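Local coordinates for protein UDP-N-acetylglucosamine 3-dehydrogenase (Acidithiobacillus ferrooxidans, PDB 7BVJ) that catalyses the NAD(+)-dependent oxidation of the glucosamine 3-position of UDP-N-acetylglucosamine to a ketone, a step in lipid A biosynthesis, at residues A[7-12]-A[66-71]; A[87-92]-A[114-119]. All coordinates share one frame; numbering follows the deposited sequence.

In the fold
From the N terminus, the chain runs through strand 5-9 into the glycine-rich turn, then through the first half of the Rossmann domain. It returns at the end of strand 63-66, where contact 1 closes a loop of 53 intervening residues, 30 of them helical. Contact 2 opens later, at strand 86-90, and closes a shorter loop of 21 residues that carries helix 97-110. The two loops follow in series and neither nest nor cross. Their centres lie 11 Å apart in one parallel sheet, where 5-9, 63-66, 86-90 and 114-117 are successive neighbours. I66 joins them directly: its N lies 2.8 Å from L88 O and its O 3.0 Å from E90 N, both probable hydrogen bonds.

Contact 1: A[7-12]-A[66-71]; sequences GVIGVG and IVTPTS. With NAD (nicotinamide-adenine-dinucleotide), chain E.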
loop_
_atom_site.group_PDB
_atom_site.type_symbol
_atom_site.label_atom_id
_atom_site.label_comp_id
_atom_site.label_asym_id
_atom_site.label_seq_id
_atom_site.Cartn_x
_atom_site.Cartn_y
_atom_site.Cartn_z
ATOM N N GLY A 7 -6.067 -18.914 0.606
ATOM C CA GLY A 7 -6.566 -18.702 1.950
ATOM C C GLY A 7 -6.225 -17.312 2.453
ATOM O O GLY A 7 -5.423 -16.583 1.862
ATOM N N VAL A 8 -6.863 -16.942 3.558
ATOM C CA VAL A 8 -6.582 -15.688 4.244
ATOM C C VAL A 8 -6.321 -15.992 5.709
ATOM O O VAL A 8 -7.096 -16.706 6.353
ATOM C CB VAL A 8 -7.719 -14.656 4.094
ATOM C CG1 VAL A 8 -7.358 -13.357 4.815
ATOM C CG2 VAL A 8 -7.996 -14.355 2.613
ATOM N N ILE A 9 -5.218 -15.473 6.220
ATOM C CA ILE A 9 -4.840 -15.569 7.623
ATOM C C ILE A 9 -5.091 -14.198 8.230
ATOM O O ILE A 9 -4.385 -13.233 7.910
ATOM C CB ILE A 9 -3.375 -15.985 7.782
ATOM C CG1 ILE A 9 -3.154 -17.365 7.140
ATOM C CG2 ILE A 9 -2.952 -15.886 9.262
ATOM C CD1 ILE A 9 -1.693 -17.748 6.987
ATOM N N GLY A 10 -6.129 -14.098 9.057
ATOM C CA GLY A 10 -6.528 -12.826 9.624
ATOM C C GLY A 10 -7.681 -12.227 8.846
ATOM O O GLY A 10 -7.463 -11.632 7.790
ATOM N N VAL A 11 -8.902 -12.376 9.354
ATOM C CA VAL A 11 -10.098 -11.959 8.634
ATOM C C VAL A 11 -10.899 -10.920 9.409
ATOM O O VAL A 11 -12.132 -10.955 9.428
ATOM C CB VAL A 11 -10.974 -13.158 8.245
ATOM C CG1 VAL A 11 -10.405 -13.801 6.981
ATOM C CG2 VAL A 11 -11.058 -14.157 9.392
ATOM N N GLY A 12 -10.215 -9.987 10.052
ATOM C CA GLY A 12 -10.906 -8.810 10.538
ATOM C C GLY A 12 -11.441 -7.948 9.407
ATOM O O GLY A 12 -11.810 -8.471 8.348
ATOM N N ILE A 66 -2.044 -12.373 4.140
ATOM C CA ILE A 66 -1.779 -12.205 5.568
ATOM C C ILE A 66 -2.233 -10.803 5.946
ATOM O O ILE A 66 -1.632 -9.801 5.525
ATOM C CB ILE A 66 -0.301 -12.424 5.907
ATOM C CG1 ILE A 66 0.049 -13.906 5.793
ATOM C CG2 ILE A 66 0.015 -11.914 7.282
ATOM C CD1 ILE A 66 1.531 -14.151 5.656
ATOM N N VAL A 67 -3.334 -10.741 6.701
ATOM C CA VAL A 67 -3.985 -9.483 7.039
ATOM C C VAL A 67 -4.120 -9.372 8.557
ATOM O O VAL A 67 -5.163 -8.950 9.073
ATOM C CB VAL A 67 -5.342 -9.343 6.326
ATOM C CG1 VAL A 67 -5.727 -7.867 6.254
ATOM C CG2 VAL A 67 -5.283 -9.949 4.925
ATOM N N THR A 68 -3.108 -9.841 9.277
ATOM C CA THR A 68 -3.038 -9.761 10.727
ATOM C C THR A 68 -2.366 -8.453 11.144
ATOM O O THR A 68 -1.893 -7.690 10.294
ATOM C CB THR A 68 -2.285 -10.979 11.246
ATOM O OG1 THR A 68 -0.983 -11.013 10.643
ATOM C CG2 THR A 68 -3.067 -12.275 10.904
ATOM N N PRO A 69 -2.323 -8.129 12.449
ATOM C CA PRO A 69 -1.650 -6.885 12.857
ATOM C C PRO A 69 -0.179 -6.911 12.479
ATOM O O PRO A 69 0.465 -7.959 12.481
ATOM C CB PRO A 69 -1.851 -6.845 14.384
ATOM C CG PRO A 69 -3.121 -7.591 14.598
ATOM C CD PRO A 69 -3.049 -8.731 13.588
ATOM N N THR A 70 0.338 -5.721 12.151
ATOM C CA THR A 70 1.652 -5.576 11.529
ATOM C C THR A 70 2.759 -6.244 12.334
ATOM O O THR A 70 3.653 -6.884 11.763
ATOM C CB THR A 70 1.953 -4.090 11.359
ATOM O OG1 THR A 70 0.895 -3.479 10.603
ATOM C CG2 THR A 70 3.291 -3.900 10.670
ATOM N N SER A 71 2.732 -6.081 13.661
ATOM C CA SER A 71 3.715 -6.717 14.534
ATOM C C SER A 71 3.698 -8.242 14.436
ATOM O O SER A 71 4.661 -8.889 14.866
ATOM C CB SER A 71 3.468 -6.287 15.982
ATOM O OG SER A 71 2.172 -6.678 16.401
HETATM P PA NAD E . -8.405 -5.756 12.437
HETATM O O1A NAD E . -7.799 -5.999 13.775
HETATM O O2A NAD E . -9.829 -5.439 12.062
HETATM O O5B NAD E . -8.236 -7.362 11.766
HETATM C C5B NAD E . -7.232 -8.017 12.504
HETATM C C4B NAD E . -7.515 -9.523 12.507
HETATM O O4B NAD E . -6.328 -10.235 12.761
HETATM C C3B NAD E . -8.466 -9.776 13.687
HETATM O O3B NAD E . -9.489 -10.513 13.124
HETATM C C2B NAD E . -7.615 -10.609 14.661
HETATM O O2B NAD E . -8.391 -11.605 15.322
HETATM C C1B NAD E . -6.676 -11.288 13.665
HETATM N N9A NAD E . -5.405 -11.718 14.233
HETATM C C8A NAD E . -4.574 -11.112 15.150
HETATM N N7A NAD E . -3.466 -11.809 15.392
HETATM C C5A NAD E . -3.570 -12.926 14.593
HETATM C C6A NAD E . -2.719 -14.045 14.400
HETATM N N6A NAD E . -1.533 -14.138 15.097
HETATM N N1A NAD E . -3.085 -15.030 13.529
HETATM C C2A NAD E . -4.288 -14.868 12.881
HETATM N N3A NAD E . -5.187 -13.863 12.960
HETATM C C4A NAD E . -4.785 -12.898 13.849
HETATM O O3 NAD E . -7.622 -4.689 11.503
HETATM P PN NAD E . -7.837 -4.691 9.915
HETATM O O1N NAD E . -8.248 -5.923 9.150
HETATM O O2N NAD E . -8.233 -3.267 9.718
HETATM O O5D NAD E . -6.175 -4.519 9.257
#
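I9 and T68 run alongside each other where the first and fourth strands of the Rossmann fold run out at the NAD-binding end of the parallel sheet. Their CG2 methyls are 4.0 Å apart, and both approach the adenine: I9 CG2 lies 4.0 Å from C2A of NAD and T68 CG2 3.4 Å from N3A. With CG1 turned anti to the carbonyl carbon (chi1 -61°), I9 has CG2 on the adenine side and sends CD1 back along the sheet beside I66. T68 meets the adenine with its methyl, while OG1 is hydrogen-bonded to T72 OG1. On the other sheet face, V8 CG1 meets V67 CG2 at 4.0 Å, against H18 of helix 13-25. Between these two segments one backbone bond is made, V67 N to I9 O at 3.0 Å and nearly straight (174°); further backbone bonds from G7 and I9 to S65 continue the ladder. G10 and G12 fit the GxGxxG pattern of the dinucleotide-binding turn. The CA of G10 comes within 3.7 Å of both T68 CG2 and N3A of NAD, and the backbone N of G12 sits 3.2 Å from O3B of NAD.

Contact 2: A[87-92]-A[114-119]; sequences CLIEKP and LAIGHI
I89 and L114 meet obliquely, CD1 to CD1 at 3.9 Å, on one face of a beta-alpha-beta unit of the Rossmann fold. Its strands 87-90 and 114-117 run parallel at 24°, with axes 4.3 Å apart. This is the tight part. A115 N donates to C87 O at 2.9 Å (172°), and A115 O accepts I89 N at 2.7 Å; the next bond, G117 N to I89 O, is modelled so short that its length is doubtful. The face of I89 and L114 packs on helix 73-82. On the other, L88 leans forward along the strand: CG anti to the backbone N (chi1 163°) brings CD1 to 3.9 Å from A115 CB and near G117 N, with F276 touching both L88 and A115. Toward the C-terminal ends the packing opens, and E90 and K91 are partly exposed. E90 curls toward G117, and its OE1 is hydrogen-bonded to H18, while K91 sends NZ to the backbone O of D160. K91 also touches H164; structural, simulation and mutational evidence suggests that one of these two is the catalytic base. Across the segments, K91 CG lies 3.1 Å from G117 O, and K91 CB makes a CH-pi contact over one face of the H118 ring, offset toward its rim and 3.6 Å from CE1.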
loop_
_atom_site.group_PDB
_atom_site.type_symbol
_atom_site.label_atom_id
_atom_site.label_comp_id
_atom_site.label_asym_id
_atom_site.label_seq_id
_atom_site.Cartn_x
_atom_site.Cartn_y
_atom_site.Cartn_z
ATOM N N CYS A 87 2.858 -15.688 -0.451
ATOM C CA CYS A 87 2.288 -14.730 0.499
ATOM C C CYS A 87 2.064 -13.357 -0.118
ATOM O O CYS A 87 2.982 -12.773 -0.709
ATOM C CB CYS A 87 3.209 -14.564 1.722
ATOM S SG CYS A 87 3.331 -16.008 2.720
ATOM N N LEU A 88 0.851 -12.844 0.039
ATOM C CA LEU A 88 0.553 -11.421 -0.119
ATOM C C LEU A 88 0.337 -10.842 1.290
ATOM O O LEU A 88 -0.639 -11.184 1.969
ATOM C CB LEU A 88 -0.668 -11.220 -1.028
ATOM C CG LEU A 88 -1.403 -9.874 -1.026
ATOM C CD1 LEU A 88 -0.453 -8.736 -1.392
ATOM C CD2 LEU A 88 -2.609 -9.891 -1.946
ATOM N N ILE A 89 1.254 -9.984 1.742
ATOM C CA ILE A 89 1.205 -9.408 3.084
ATOM C C ILE A 89 0.615 -8.009 2.992
ATOM O O ILE A 89 1.074 -7.184 2.188
ATOM C CB ILE A 89 2.602 -9.363 3.723
ATOM C CG1 ILE A 89 3.194 -10.768 3.822
ATOM C CG2 ILE A 89 2.544 -8.685 5.108
ATOM C CD1 ILE A 89 4.604 -10.797 4.353
ATOM N N GLU A 90 -0.400 -7.731 3.804
ATOM C CA GLU A 90 -0.934 -6.374 3.824
ATOM C C GLU A 90 0.162 -5.392 4.237
ATOM O O GLU A 90 1.096 -5.737 4.964
ATOM C CB GLU A 90 -2.143 -6.296 4.762
ATOM C CG GLU A 90 -2.841 -4.935 4.859
ATOM C CD GLU A 90 -3.320 -4.379 3.506
ATOM O OE1 GLU A 90 -3.829 -5.156 2.660
ATOM O OE2 GLU A 90 -3.198 -3.146 3.306
ATOM N N LYS A 91 0.091 -4.175 3.702
ATOM C CA LYS A 91 1.029 -3.148 4.129
ATOM C C LYS A 91 0.684 -2.683 5.544
ATOM O O LYS A 91 -0.484 -2.673 5.939
ATOM C CB LYS A 91 1.010 -1.959 3.167
ATOM C CG LYS A 91 -0.306 -1.202 3.148
ATOM C CD LYS A 91 -0.300 -0.001 4.102
ATOM C CE LYS A 91 -1.698 0.607 4.185
ATOM N NZ LYS A 91 -2.064 1.086 5.546
ATOM N N PRO A 92 1.687 -2.291 6.335
ATOM C CA PRO A 92 3.110 -2.365 6.002
ATOM C C PRO A 92 3.705 -3.752 6.197
ATOM O O PRO A 92 3.203 -4.538 6.992
ATOM C CB PRO A 92 3.743 -1.353 6.956
ATOM C CG PRO A 92 2.827 -1.292 8.102
ATOM C CD PRO A 92 1.445 -1.547 7.586
ATOM N N LEU A 114 6.521 -13.171 -3.092
ATOM C CA LEU A 114 6.314 -12.352 -1.912
ATOM C C LEU A 114 5.801 -11.006 -2.400
ATOM O O LEU A 114 6.514 -10.284 -3.105
ATOM C CB LEU A 114 7.617 -12.225 -1.126
ATOM C CG LEU A 114 7.782 -11.267 0.044
ATOM C CD1 LEU A 114 6.687 -11.469 1.098
ATOM C CD2 LEU A 114 9.159 -11.494 0.636
ATOM N N ALA A 115 4.555 -10.692 -2.065
ATOM C CA ALA A 115 3.935 -9.436 -2.446
ATOM C C ALA A 115 3.479 -8.705 -1.191
ATOM O O ALA A 115 3.051 -9.329 -0.212
ATOM C CB ALA A 115 2.763 -9.658 -3.406
ATOM N N ILE A 116 3.606 -7.382 -1.216
ATOM C CA ILE A 116 3.139 -6.519 -0.141
ATOM C C ILE A 116 1.924 -5.761 -0.658
ATOM O O ILE A 116 1.913 -5.304 -1.807
ATOM C CB ILE A 116 4.242 -5.548 0.335
ATOM C CG1 ILE A 116 5.569 -6.280 0.529
ATOM C CG2 ILE A 116 3.846 -4.883 1.650
ATOM C CD1 ILE A 116 5.484 -7.505 1.443
ATOM N N GLY A 117 0.905 -5.628 0.188
ATOM C CA GLY A 117 -0.326 -4.955 -0.188
ATOM C C GLY A 117 -0.261 -3.438 -0.256
ATOM O O GLY A 117 -0.879 -2.746 0.556
ATOM N N HIS A 118 0.458 -2.905 -1.248
ATOM C CA HIS A 118 0.546 -1.465 -1.457
ATOM C C HIS A 118 -0.447 -1.078 -2.547
ATOM O O HIS A 118 -0.098 -0.861 -3.717
ATOM C CB HIS A 118 1.977 -1.065 -1.786
ATOM C CG HIS A 118 2.829 -0.915 -0.566
ATOM N ND1 HIS A 118 2.617 0.078 0.361
ATOM C CD2 HIS A 118 3.862 -1.655 -0.099
ATOM C CE1 HIS A 118 3.503 -0.033 1.334
ATOM N NE2 HIS A 118 4.267 -1.082 1.083
ATOM N N ILE A 119 -1.702 -0.935 -2.109
ATOM C CA ILE A 119 -2.860 -0.870 -2.996
ATOM C C ILE A 119 -2.798 0.309 -3.970
ATOM O O ILE A 119 -3.256 0.187 -5.116
ATOM C CB ILE A 119 -4.158 -0.855 -2.158
ATOM C CG1 ILE A 119 -5.382 -1.105 -3.049
ATOM C CG2 ILE A 119 -4.297 0.450 -1.339
ATOM C CD1 ILE A 119 -6.547 -1.787 -2.343
#